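Local coordinates for protein iminosuccinate reductase (Paracoccus denitrificans, PDB 6RQA) that reduces iminosuccinate to L-aspartate with NADH, regenerating the amino-group donor of the beta-hydroxyaspartate cycle during glyoxylate assimilation, at residues E41-V46 / G316-A321; S49-K54 / L291-A296; A82-L87 / V108-P113; K141-K146 / P234-A239; V255-I260 / A305-F310. One frame throughout, in Å; residues are numbered along the deposited sequence.

Interaction 1: E41-V46 / G316-A321; sequences EAIEAV and GLQDLA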
# COMPACT_ATOMS: atom_id res chain seq x y z
N GLU A 41 -8.81 -14.22 20.36
CA GLU A 41 -10.10 -14.46 19.72
C GLU A 41 -10.16 -13.85 18.33
O GLU A 41 -10.77 -14.42 17.42
CB GLU A 41 -11.24 -13.92 20.59
CG GLU A 41 -11.35 -14.57 21.95
CD GLU A 41 -12.51 -14.02 22.76
OE1 GLU A 41 -12.86 -14.64 23.79
OE2 GLU A 41 -13.06 -12.97 22.37
N ALA A 42 -9.53 -12.69 18.14
CA ALA A 42 -9.54 -12.06 16.82
C ALA A 42 -8.72 -12.85 15.82
O ALA A 42 -9.17 -13.10 14.69
CB ALA A 42 -9.02 -10.62 16.93
N ILE A 43 -7.51 -13.27 16.21
CA ILE A 43 -6.62 -13.96 15.29
C ILE A 43 -7.12 -15.37 15.00
O ILE A 43 -7.01 -15.87 13.88
CB ILE A 43 -5.19 -13.96 15.84
CG1 ILE A 43 -4.69 -12.52 16.00
CG2 ILE A 43 -4.26 -14.74 14.93
CD1 ILE A 43 -4.91 -11.65 14.79
N GLU A 44 -7.68 -16.04 16.02
CA GLU A 44 -8.25 -17.37 15.80
C GLU A 44 -9.36 -17.32 14.76
O GLU A 44 -9.42 -18.17 13.86
CB GLU A 44 -8.75 -17.95 17.12
CG GLU A 44 -9.64 -19.17 16.96
CD GLU A 44 -10.08 -19.74 18.29
OE1 GLU A 44 -9.54 -20.79 18.70
OE2 GLU A 44 -10.96 -19.13 18.94
N ALA A 45 -10.25 -16.33 14.87
CA ALA A 45 -11.33 -16.20 13.90
C ALA A 45 -10.80 -15.87 12.51
O ALA A 45 -11.38 -16.30 11.51
CB ALA A 45 -12.32 -15.12 14.35
N VAL A 46 -9.70 -15.11 12.42
CA VAL A 46 -9.17 -14.73 11.11
C VAL A 46 -8.54 -15.93 10.41
O VAL A 46 -8.63 -16.06 9.19
CB VAL A 46 -8.18 -13.56 11.26
CG1 VAL A 46 -6.85 -13.87 10.59
CG2 VAL A 46 -8.78 -12.30 10.67
N GLY A 316 -1.54 -9.44 6.73
CA GLY A 316 -2.19 -8.18 7.04
C GLY A 316 -3.53 -8.33 7.73
O GLY A 316 -3.95 -7.46 8.49
N LEU A 317 -4.24 -9.44 7.47
CA LEU A 317 -5.53 -9.66 8.11
C LEU A 317 -5.39 -9.75 9.63
O LEU A 317 -6.30 -9.33 10.36
CB LEU A 317 -6.20 -10.92 7.57
CG LEU A 317 -6.73 -10.88 6.13
CD1 LEU A 317 -7.27 -12.24 5.73
CD2 LEU A 317 -7.81 -9.81 5.98
N GLN A 318 -4.27 -10.29 10.11
CA GLN A 318 -4.03 -10.32 11.55
C GLN A 318 -3.98 -8.91 12.13
O GLN A 318 -4.58 -8.65 13.19
CB GLN A 318 -2.73 -11.07 11.85
CG GLN A 318 -2.79 -12.55 11.52
CD GLN A 318 -1.41 -13.19 11.46
OE1 GLN A 318 -0.40 -12.50 11.30
NE2 GLN A 318 -1.36 -14.51 11.58
N ASP A 319 -3.29 -7.99 11.45
CA ASP A 319 -3.28 -6.60 11.89
C ASP A 319 -4.67 -5.98 11.79
O ASP A 319 -5.09 -5.24 12.69
CB ASP A 319 -2.28 -5.80 11.05
CG ASP A 319 -0.88 -6.39 11.10
OD1 ASP A 319 -0.33 -6.52 12.21
OD2 ASP A 319 -0.34 -6.71 10.02
N LEU A 320 -5.39 -6.27 10.71
CA LEU A 320 -6.72 -5.70 10.53
C LEU A 320 -7.68 -6.19 11.61
O LEU A 320 -8.46 -5.41 12.17
CB LEU A 320 -7.27 -6.04 9.15
CG LEU A 320 -6.51 -5.47 7.94
CD1 LEU A 320 -7.20 -5.88 6.64
CD2 LEU A 320 -6.41 -3.96 8.04
N ALA A 321 -7.63 -7.49 11.93
CA ALA A 321 -8.55 -8.04 12.91
C ALA A 321 -8.30 -7.47 14.30
O ALA A 321 -9.24 -7.15 15.03
CB ALA A 321 -8.44 -9.57 12.94

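Interaction 2: S49-K54 / L291-A296; sequences SMARRK and LGAVVA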
# COMPACT_ATOMS: atom_id res chain seq x y z
N SER A 49 -11.46 -17.76 8.91
CA SER A 49 -12.01 -17.07 7.75
C SER A 49 -11.13 -17.27 6.52
O SER A 49 -11.64 -17.39 5.40
CB SER A 49 -12.18 -15.58 8.05
OG SER A 49 -13.07 -15.38 9.14
N MET A 50 -9.81 -17.29 6.71
CA MET A 50 -8.91 -17.54 5.59
C MET A 50 -9.06 -18.96 5.06
O MET A 50 -9.00 -19.19 3.85
CB MET A 50 -7.47 -17.28 6.00
CG MET A 50 -7.16 -15.83 6.33
SD MET A 50 -5.49 -15.62 6.97
CE MET A 50 -4.53 -16.19 5.56
N ALA A 51 -9.24 -19.93 5.96
CA ALA A 51 -9.42 -21.31 5.53
C ALA A 51 -10.74 -21.49 4.80
O ALA A 51 -10.82 -22.23 3.81
CB ALA A 51 -9.35 -22.25 6.74
N ARG A 52 -11.80 -20.83 5.27
CA ARG A 52 -13.10 -20.88 4.61
C ARG A 52 -13.20 -19.95 3.42
O ARG A 52 -14.28 -19.84 2.83
CB ARG A 52 -14.21 -20.55 5.62
CG ARG A 52 -14.31 -21.51 6.79
CD ARG A 52 -15.60 -21.30 7.56
NE ARG A 52 -15.37 -20.95 8.96
CZ ARG A 52 -15.36 -21.82 9.96
NH1 ARG A 52 -15.57 -23.11 9.72
NH2 ARG A 52 -15.14 -21.41 11.20
N ARG A 53 -12.11 -19.28 3.05
CA ARG A 53 -12.06 -18.38 1.90
C ARG A 53 -13.05 -17.23 2.02
O ARG A 53 -13.56 -16.72 1.02
CB ARG A 53 -12.28 -19.14 0.59
CG ARG A 53 -11.25 -20.22 0.33
CD ARG A 53 -9.84 -19.65 0.34
NE ARG A 53 -8.83 -20.66 0.06
CZ ARG A 53 -8.16 -21.33 1.00
NH1 ARG A 53 -8.38 -21.08 2.28
NH2 ARG A 53 -7.25 -22.23 0.65
N LYS A 54 -13.33 -16.80 3.25
CA LYS A 54 -14.12 -15.61 3.50
C LYS A 54 -13.26 -14.37 3.72
O LYS A 54 -13.79 -13.30 4.01
CB LYS A 54 -15.03 -15.81 4.72
CG LYS A 54 -16.45 -16.25 4.38
CD LYS A 54 -16.47 -17.61 3.69
CE LYS A 54 -17.89 -18.04 3.36
NZ LYS A 54 -17.92 -19.37 2.69
N LEU A 291 -2.74 -23.55 8.99
CA LEU A 291 -3.20 -23.61 10.37
C LEU A 291 -4.70 -23.33 10.47
O LEU A 291 -5.40 -23.93 11.29
CB LEU A 291 -2.42 -22.63 11.23
CG LEU A 291 -2.86 -22.54 12.70
CD1 LEU A 291 -2.67 -23.87 13.40
CD2 LEU A 291 -2.12 -21.43 13.43
N GLY A 292 -5.20 -22.42 9.63
CA GLY A 292 -6.62 -22.10 9.66
C GLY A 292 -7.51 -23.29 9.34
O GLY A 292 -8.62 -23.39 9.86
N ALA A 293 -7.05 -24.19 8.47
CA ALA A 293 -7.83 -25.38 8.16
C ALA A 293 -8.00 -26.27 9.39
O ALA A 293 -9.01 -26.97 9.51
CB ALA A 293 -7.18 -26.16 7.02
N VAL A 294 -7.02 -26.25 10.30
CA VAL A 294 -7.18 -26.96 11.56
C VAL A 294 -8.19 -26.25 12.44
O VAL A 294 -8.99 -26.89 13.14
CB VAL A 294 -5.82 -27.10 12.26
CG1 VAL A 294 -5.95 -27.92 13.54
CG2 VAL A 294 -4.80 -27.73 11.33
N VAL A 295 -8.18 -24.91 12.43
CA VAL A 295 -9.12 -24.15 13.24
C VAL A 295 -10.55 -24.33 12.72
O VAL A 295 -11.49 -24.47 13.50
CB VAL A 295 -8.71 -22.67 13.28
CG1 VAL A 295 -9.64 -21.88 14.18
CG2 VAL A 295 -7.27 -22.53 13.74
N ALA A 296 -10.72 -24.33 11.40
CA ALA A 296 -12.03 -24.47 10.79
C ALA A 296 -12.56 -25.90 10.80
O ALA A 296 -13.65 -26.14 10.29
CB ALA A 296 -12.01 -23.94 9.36

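Interaction 3: A82-L87 / V108-P113; sequences ALVLGL and VFLFDP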
# COMPACT_ATOMS: atom_id res chain seq x y z
N ALA A 82 -16.36 -10.40 8.37
CA ALA A 82 -16.45 -9.36 9.39
C ALA A 82 -16.58 -7.96 8.80
O ALA A 82 -16.75 -7.00 9.56
CB ALA A 82 -15.23 -9.42 10.32
N LEU A 83 -16.51 -7.82 7.48
CA LEU A 83 -16.56 -6.53 6.79
C LEU A 83 -15.51 -5.58 7.35
O LEU A 83 -15.80 -4.49 7.85
CB LEU A 83 -17.96 -5.93 6.87
CG LEU A 83 -19.01 -6.65 6.01
CD1 LEU A 83 -20.35 -5.93 6.06
CD2 LEU A 83 -18.53 -6.80 4.58
N VAL A 84 -14.25 -6.02 7.25
CA VAL A 84 -13.09 -5.24 7.67
C VAL A 84 -12.17 -5.12 6.47
O VAL A 84 -11.85 -6.12 5.82
CB VAL A 84 -12.37 -5.89 8.86
CG1 VAL A 84 -11.17 -5.06 9.29
CG2 VAL A 84 -13.34 -6.08 10.02
N LEU A 85 -11.74 -3.89 6.18
CA LEU A 85 -10.93 -3.60 5.00
C LEU A 85 -9.88 -2.56 5.36
O LEU A 85 -10.17 -1.61 6.08
CB LEU A 85 -11.80 -3.10 3.84
CG LEU A 85 -11.09 -2.66 2.55
CD1 LEU A 85 -10.45 -3.85 1.86
CD2 LEU A 85 -12.06 -1.94 1.63
N GLY A 86 -8.68 -2.75 4.85
CA GLY A 86 -7.63 -1.77 5.07
C GLY A 86 -6.26 -2.38 4.86
O GLY A 86 -6.09 -3.32 4.09
N LEU A 87 -5.28 -1.82 5.57
CA LEU A 87 -3.89 -2.23 5.44
C LEU A 87 -3.11 -1.74 6.64
O LEU A 87 -3.55 -0.85 7.37
CB LEU A 87 -3.27 -1.68 4.15
CG LEU A 87 -2.91 -0.19 4.18
CD1 LEU A 87 -1.82 0.12 3.18
CD2 LEU A 87 -4.13 0.69 3.93
N VAL A 108 -2.02 0.94 11.18
CA VAL A 108 -3.14 0.28 10.52
C VAL A 108 -4.16 1.34 10.12
O VAL A 108 -4.55 2.18 10.93
CB VAL A 108 -3.78 -0.78 11.43
CG1 VAL A 108 -4.93 -1.47 10.70
CG2 VAL A 108 -2.75 -1.79 11.88
N PHE A 109 -4.58 1.30 8.85
CA PHE A 109 -5.62 2.17 8.34
C PHE A 109 -6.81 1.31 7.93
O PHE A 109 -6.67 0.45 7.05
CB PHE A 109 -5.12 3.00 7.15
CG PHE A 109 -3.86 3.77 7.44
CD1 PHE A 109 -3.88 4.89 8.25
CD2 PHE A 109 -2.66 3.37 6.87
CE1 PHE A 109 -2.72 5.60 8.51
CE2 PHE A 109 -1.49 4.08 7.13
CZ PHE A 109 -1.52 5.19 7.94
N LEU A 110 -7.95 1.53 8.56
CA LEU A 110 -9.17 0.81 8.24
C LEU A 110 -10.05 1.65 7.33
O LEU A 110 -10.11 2.88 7.46
CB LEU A 110 -9.94 0.44 9.52
CG LEU A 110 -9.21 -0.47 10.51
CD1 LEU A 110 -10.09 -0.78 11.71
CD2 LEU A 110 -8.75 -1.74 9.82
N PHE A 111 -10.73 0.98 6.40
CA PHE A 111 -11.60 1.64 5.44
C PHE A 111 -12.99 1.01 5.50
O PHE A 111 -13.13 -0.18 5.81
CB PHE A 111 -11.04 1.54 4.01
CG PHE A 111 -9.87 2.45 3.75
CD1 PHE A 111 -8.64 2.19 4.32
CD2 PHE A 111 -10.01 3.56 2.93
CE1 PHE A 111 -7.56 3.03 4.08
CE2 PHE A 111 -8.94 4.39 2.68
CZ PHE A 111 -7.71 4.13 3.26
N ASP A 112 -13.99 1.81 5.20
CA ASP A 112 -15.36 1.32 5.16
C ASP A 112 -15.56 0.47 3.91
O ASP A 112 -15.42 0.99 2.79
CB ASP A 112 -16.33 2.50 5.17
CG ASP A 112 -17.76 2.09 5.45
OD1 ASP A 112 -18.08 0.88 5.34
OD2 ASP A 112 -18.58 2.97 5.77
N PRO A 113 -15.88 -0.82 4.04
CA PRO A 113 -16.04 -1.66 2.84
C PRO A 113 -17.28 -1.32 2.02
O PRO A 113 -17.37 -1.74 0.86
CB PRO A 113 -16.12 -3.08 3.40
CG PRO A 113 -15.65 -2.98 4.83
CD PRO A 113 -16.01 -1.60 5.28
O HOH W 1 -13.05 -1.66 8.33

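Interaction 4: K141-K146 / P234-A239; sequences KYLAPK and PTHIAA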
# COMPACT_ATOMS: atom_id res chain seq x y z
N LYS A 141 -2.76 -24.00 20.63
CA LYS A 141 -4.05 -24.57 21.02
C LYS A 141 -4.46 -25.72 20.12
O LYS A 141 -5.10 -26.67 20.59
CB LYS A 141 -5.12 -23.48 21.01
CG LYS A 141 -6.51 -23.96 21.41
CD LYS A 141 -7.55 -22.88 21.22
CE LYS A 141 -8.95 -23.39 21.50
NZ LYS A 141 -9.98 -22.34 21.28
N TYR A 142 -4.09 -25.68 18.84
CA TYR A 142 -4.56 -26.67 17.88
C TYR A 142 -3.51 -27.69 17.46
O TYR A 142 -3.86 -28.66 16.79
CB TYR A 142 -5.11 -25.96 16.62
CG TYR A 142 -6.43 -25.25 16.84
CD1 TYR A 142 -7.63 -25.95 16.76
CD2 TYR A 142 -6.47 -23.89 17.11
CE1 TYR A 142 -8.84 -25.30 16.96
CE2 TYR A 142 -7.67 -23.24 17.31
CZ TYR A 142 -8.85 -23.95 17.23
OH TYR A 142 -10.06 -23.31 17.43
N LEU A 143 -2.24 -27.51 17.83
CA LEU A 143 -1.19 -28.41 17.39
C LEU A 143 -0.26 -28.91 18.49
O LEU A 143 0.53 -29.83 18.23
CB LEU A 143 -0.34 -27.76 16.29
CG LEU A 143 -1.07 -27.26 15.04
CD1 LEU A 143 -0.12 -26.47 14.15
CD2 LEU A 143 -1.68 -28.43 14.28
N ALA A 144 -0.31 -28.34 19.69
CA ALA A 144 0.62 -28.75 20.74
C ALA A 144 0.35 -30.19 21.17
O ALA A 144 -0.79 -30.67 21.13
CB ALA A 144 0.51 -27.83 21.95
N PRO A 145 1.39 -30.92 21.57
CA PRO A 145 1.19 -32.29 22.06
C PRO A 145 0.29 -32.31 23.29
O PRO A 145 0.23 -31.35 24.06
CB PRO A 145 2.61 -32.76 22.40
CG PRO A 145 3.51 -31.89 21.58
CD PRO A 145 2.82 -30.56 21.52
N LYS A 146 -0.43 -33.42 23.45
CA LYS A 146 -1.36 -33.57 24.55
C LYS A 146 -0.62 -33.52 25.88
O LYS A 146 0.29 -34.31 26.13
CB LYS A 146 -2.13 -34.87 24.41
CG LYS A 146 -1.43 -35.94 23.57
CD LYS A 146 -2.12 -36.12 22.22
CE LYS A 146 -1.37 -35.42 21.09
NZ LYS A 146 -0.04 -36.04 20.83
N PRO A 234 7.56 -35.96 21.06
CA PRO A 234 6.50 -35.08 20.55
C PRO A 234 6.80 -33.62 20.84
O PRO A 234 7.06 -33.24 21.99
CB PRO A 234 5.25 -35.57 21.28
CG PRO A 234 5.57 -36.97 21.71
CD PRO A 234 7.04 -36.97 22.00
N THR A 235 6.77 -32.80 19.80
CA THR A 235 7.14 -31.40 19.92
C THR A 235 6.39 -30.58 18.88
O THR A 235 6.26 -31.00 17.73
CB THR A 235 8.66 -31.20 19.73
OG1 THR A 235 9.37 -31.95 20.72
CG2 THR A 235 9.03 -29.74 19.83
N HIS A 236 5.88 -29.42 19.30
CA HIS A 236 5.33 -28.43 18.39
C HIS A 236 6.25 -27.22 18.37
O HIS A 236 6.59 -26.66 19.42
CB HIS A 236 3.92 -28.00 18.82
CG HIS A 236 3.41 -26.80 18.08
ND1 HIS A 236 3.28 -26.76 16.71
CD2 HIS A 236 3.01 -25.59 18.53
CE1 HIS A 236 2.82 -25.58 16.34
NE2 HIS A 236 2.65 -24.85 17.43
N ILE A 237 6.65 -26.81 17.17
CA ILE A 237 7.60 -25.71 16.98
C ILE A 237 6.86 -24.57 16.30
O ILE A 237 6.43 -24.69 15.15
CB ILE A 237 8.82 -26.15 16.15
CG1 ILE A 237 9.45 -27.40 16.76
CG2 ILE A 237 9.83 -25.01 16.08
CD1 ILE A 237 10.61 -27.94 15.95
N ALA A 238 6.70 -23.46 17.02
CA ALA A 238 6.08 -22.25 16.47
C ALA A 238 7.20 -21.33 16.00
O ALA A 238 7.72 -20.52 16.76
CB ALA A 238 5.19 -21.58 17.50
N ALA A 239 7.58 -21.48 14.73
CA ALA A 239 8.64 -20.67 14.13
C ALA A 239 8.06 -19.33 13.70
O ALA A 239 7.30 -19.25 12.73
CB ALA A 239 9.28 -21.40 12.96

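Interaction 5: V255-I260 / A305-F310; sequences VARARI and AEVTIF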
# COMPACT_ATOMS: atom_id res chain seq x y z
N VAL A 255 12.79 -29.35 9.36
CA VAL A 255 11.59 -28.89 8.68
C VAL A 255 11.04 -29.98 7.76
O VAL A 255 9.82 -30.08 7.56
CB VAL A 255 11.88 -27.59 7.91
CG1 VAL A 255 10.62 -27.06 7.24
CG2 VAL A 255 12.47 -26.54 8.85
N ALA A 256 11.92 -30.82 7.21
CA ALA A 256 11.48 -31.80 6.23
C ALA A 256 10.69 -32.94 6.87
O ALA A 256 9.81 -33.52 6.22
CB ALA A 256 12.68 -32.36 5.46
N ARG A 257 10.98 -33.28 8.12
CA ARG A 257 10.34 -34.41 8.78
C ARG A 257 9.16 -34.01 9.65
O ARG A 257 8.62 -34.85 10.38
CB ARG A 257 11.37 -35.19 9.62
CG ARG A 257 11.66 -34.61 11.00
CD ARG A 257 12.50 -35.59 11.81
NE ARG A 257 12.16 -35.57 13.23
CZ ARG A 257 12.86 -34.92 14.16
NH1 ARG A 257 13.94 -34.23 13.82
NH2 ARG A 257 12.48 -34.97 15.43
N ALA A 258 8.72 -32.76 9.56
CA ALA A 258 7.63 -32.26 10.38
C ALA A 258 6.39 -31.99 9.53
O ALA A 258 6.49 -31.64 8.35
CB ALA A 258 8.03 -30.97 11.11
N ARG A 259 5.22 -32.17 10.14
CA ARG A 259 3.96 -31.80 9.51
C ARG A 259 3.83 -30.28 9.59
O ARG A 259 3.66 -29.72 10.68
CB ARG A 259 2.79 -32.50 10.19
CG ARG A 259 1.46 -32.33 9.47
CD ARG A 259 0.40 -33.27 10.03
NE ARG A 259 0.76 -34.67 9.84
CZ ARG A 259 -0.01 -35.69 10.22
NH1 ARG A 259 -1.18 -35.47 10.80
NH2 ARG A 259 0.39 -36.94 10.01
N ILE A 260 3.90 -29.62 8.44
CA ILE A 260 4.07 -28.17 8.38
C ILE A 260 2.71 -27.49 8.24
O ILE A 260 1.86 -27.92 7.44
CB ILE A 260 5.00 -27.79 7.22
CG1 ILE A 260 6.38 -28.44 7.42
CG2 ILE A 260 5.14 -26.28 7.12
CD1 ILE A 260 7.32 -28.22 6.26
N ALA A 305 1.74 -37.37 14.21
CA ALA A 305 3.06 -36.86 13.89
C ALA A 305 3.82 -36.52 15.16
O ALA A 305 3.25 -36.11 16.17
CB ALA A 305 2.95 -35.62 12.99
N GLU A 306 5.14 -36.69 15.10
CA GLU A 306 5.98 -36.42 16.26
C GLU A 306 6.44 -34.97 16.35
O GLU A 306 6.67 -34.47 17.45
CB GLU A 306 7.21 -37.34 16.26
CG GLU A 306 8.06 -37.24 15.01
CD GLU A 306 9.34 -38.04 15.11
OE1 GLU A 306 9.71 -38.43 16.24
OE2 GLU A 306 9.97 -38.29 14.06
N VAL A 307 6.57 -34.29 15.22
CA VAL A 307 7.00 -32.89 15.19
C VAL A 307 6.07 -32.12 14.28
O VAL A 307 5.90 -32.47 13.11
CB VAL A 307 8.46 -32.75 14.72
CG1 VAL A 307 8.84 -31.27 14.65
CG2 VAL A 307 9.40 -33.49 15.66
N THR A 308 5.46 -31.06 14.82
CA THR A 308 4.65 -30.13 14.04
C THR A 308 5.31 -28.76 14.06
O THR A 308 5.93 -28.37 15.06
CB THR A 308 3.22 -30.03 14.59
OG1 THR A 308 3.26 -29.60 15.96
CG2 THR A 308 2.51 -31.37 14.50
N ILE A 309 5.19 -28.04 12.95
CA ILE A 309 5.77 -26.72 12.80
C ILE A 309 4.71 -25.77 12.26
O ILE A 309 4.01 -26.11 11.30
CB ILE A 309 7.01 -26.73 11.88
CG1 ILE A 309 8.13 -27.57 12.48
CG2 ILE A 309 7.49 -25.32 11.61
CD1 ILE A 309 9.38 -27.61 11.63
N PHE A 310 4.60 -24.60 12.87
CA PHE A 310 3.77 -23.51 12.35
C PHE A 310 4.70 -22.41 11.86
O PHE A 310 5.42 -21.80 12.66
CB PHE A 310 2.82 -22.98 13.41
CG PHE A 310 2.17 -21.68 13.03
CD1 PHE A 310 1.31 -21.61 11.95
CD2 PHE A 310 2.43 -20.52 13.75
CE1 PHE A 310 0.71 -20.42 11.59
CE2 PHE A 310 1.84 -19.32 13.39
CZ PHE A 310 0.98 -19.27 12.31
O HOH W 2 7.27 -35.76 12.18

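Interaction 1: E41-V46 / G316-A321
Val46 and Ile43 do the close packing between the helix carrying 41-46 and the one carrying 316-321. The CG2 methyl of Val46 sits 3.6 Å from Ala321 CB, and the same methyl reaches back to Leu317 CB at 4.3 Å, so it rests between two side chains one turn apart on the facing helix. Ile43 works from the other flank. Its CB points along the interface, but CG1 stands anti to the carbonyl carbon (chi1 -61°), and this carries CD1 across to the backbone of the second helix: CD1 is 3.7 Å from Gln318 CB and also touches the carbonyl O of that residue. No hydrogen bond spans the contact, and its cohesion comes from these methyl groups. The fit slackens toward Ala42, which is partly exposed and meets Ala321 CB to CB at 4.2 Å. Solvent lies farther round the first helix, where Glu41 and Ala45 are exposed. The axes of the two short segments come within 9.0 Å, consistent with the alanines at the interface, with N-to-C directions 137° apart. Gln318 then continues inward: its OE1 accepts a hydrogen bond from Val315 N, and its side chain lies about 5 Å from the bound NAD. On the next residue, Asp319 OD1 forms salt bridges with NAD-binding Arg131 and with Lys88, the probable proton donor/acceptor. Helix 125-143 packs on Ile43 and Gln318 through Arg131, Ala134 and Ala135, while Leu320 faces strand 104-111 through Val108 and Leu110.

Interaction 2: S49-K54 / L291-A296
Ala51 meets the facing helix at Gly292, and van der Waals contact of a methyl with backbone accounts for most of this junction. The CB of Ala51 lies 3.4 Å from Gly292 C, while the two CA atoms of this pair are 5.1 Å apart; with no side chain on Gly292, backbone and methyl come directly together. The same methyl reaches Ala296 CB at 4.1 Å, one turn farther along. A second kind of contact involves Arg52. Its chain bends at chi3 (-121°), turning the guanidinium so that Ala296 CB lies over one face, offset toward the rim, with NH1 3.7 Å from that CB. This is contact with a flat charged group, and no hydrogen bond crosses between the segments. Backbone bonding closes the first helix: Arg53 has positive phi (61°), and Lys54 N bonds Ser49 O at 2.8 Å in a Schellman motif, reinforced by a weak bond from Arg53 N to Met50 O. Arg53 also forms a salt bridge through NH2 with Glu290, just ahead of the facing helix. The chemistry therefore implies a small, uncharged seam at a surface junction, with arginines at its border and the charge pairing beside the seam.

Interaction 3: A82-L87 / V108-P113
Leu87 and Phe109 bond to each other twice, as an antiparallel hydrogen-bonded pair. Phe109 N reaches Leu87 O at 2.8 Å, and Leu87 N returns to Phe109 O at 3.0 Å. One step on, Gly86 and Leu110 form the non-hydrogen-bonded pair, their CA atoms 4.4 Å apart. Phe111 N then donates to Leu85 O at 2.7 Å. Beside that bond the strands are bridged by a water, which donates to Phe111 O at 2.9 Å and takes only a weak bond from Leu85 N. Side chains fill in around this backbone. Leu87 CG stands between the backbone N and carbonyl carbon (chi1 75°), which brings CD2 to the edge of the Phe109 ring and 4.2 Å from Phe111 CE1. Val84 CG1 and Leu110 CD2 meet at 4.1 Å on the other face. At the open end Pro113 CG packs against Leu85 CB at 4.0 Å. Farther out, Leu83 and Val84 both face Asp79 in a G1 beta bulge at the entry to strand 84-92. This beta hairpin lies in the mixed sheet between strands 71-79 and 118-123. Helix 316-333 covers Val84, Val108 and Leu110, while the second subunit meets the other face, stacking its Phe109 on this one and bonding Pro113 O through its Trp93.

Interaction 4: K141-K146 / P234-A239
The His236 ring, which packs under Leu143, is pinned at both nitrogens: ND1 is hydrogen-bonded to Thr308 OG1 and NE2 to Ser139 OG. These two bonds should fix its rotation, and Leu143 then lies over one face. Leu143 CB stands 4.0 Å from the ring centroid and 23° off the normal, a CH-pi contact displaced toward the rim. Its CD1 continues to His236 CE1 at 3.8 Å. His236 CG points anti to the backbone N (chi1 169°), which swings the imidazole beneath the end of the helix. After Leu143 the chain crosses the strand: Ala144 CA and Pro145 CD each come 3.9 Å from His236 CB. Pro145 then packs against Pro234, CB to CB at 4.0 Å, where the contact reaches the surface. Arg302 ties both segments together, donating hydrogen bonds from NE to Leu143 O and from NH2 to Thr235 O. The contact thus seats the C-terminal end of helix 125-143 and the following loop on strand 235-239 of the Rossmann-type parallel sheet, with strand 214-217 on one side of that strand and strand 307-311 on the other.

Interaction 5: V255-I260 / A305-F310
Val307 and Ala258 face each other with CG1 and CB 3.6 Å apart, and the two branches of Val307 serve different neighbours. CG1 stands anti to the backbone N (chi1 177°) and meets the alanine methyl; CG2, anti to the carbonyl carbon, turns to the Arg257 guanidinium. Arg257 gets there with CG between its backbone N and carbonyl carbon and a further bend at chi3 (-145°). Its NE forms a long salt bridge with Glu306 OE2 at 3.6 Å, the two flat groups turned 68° apart, while NH1 and NH2 are bonded to Asn228 OD1 and Val231 O. Ile309 extends its CG1 branch away from its own carbonyl carbon, which places CD1 3.7 Å from Ala258 CB and near Val255 CA at 3.9 Å. Arg257 and Ala258 lie in the short link between helix 252-256 and strand 259-262, which runs parallel to strand 307-311 in the nucleotide-binding sheet of the Rossmann-type domain. Arg259 N donates to Val307 O at 3.1 Å, and Ile309 N to Arg259 O at 3.2 Å. The CB of Arg259 is on the same face of the sheet as that of Thr308. Bent at chi3, the Arg259 side chain lays its guanidinium over Ala305 CB, with NE at 4.0 Å, and NH1 bonds the carbonyl O of Gly301.

Interactions 4 and 5 sit in the NAD-binding parallel sheet, their centres about 9 Å apart, and share it through neighbouring strands 235-239 and 307-311. Interaction 3 belongs to the separate mixed sheet facing the second subunit, about 32 and 34 Å from them, centre to centre. Interaction 1 lies between these regions, about 12 Å from interactions 2 and 3; helix 36-51 carries one side of both 1 and 2. Along the chain, 316-321 closes a loop enclosing all the others, and interactions 2 and 5 alternate. Leu320 packs on the hairpin of interaction 3, and Glu44 forms a salt bridge with Lys141 and a probable hydrogen bond with Tyr142 of interaction 4, tying helix 36-51 to helix 125-143.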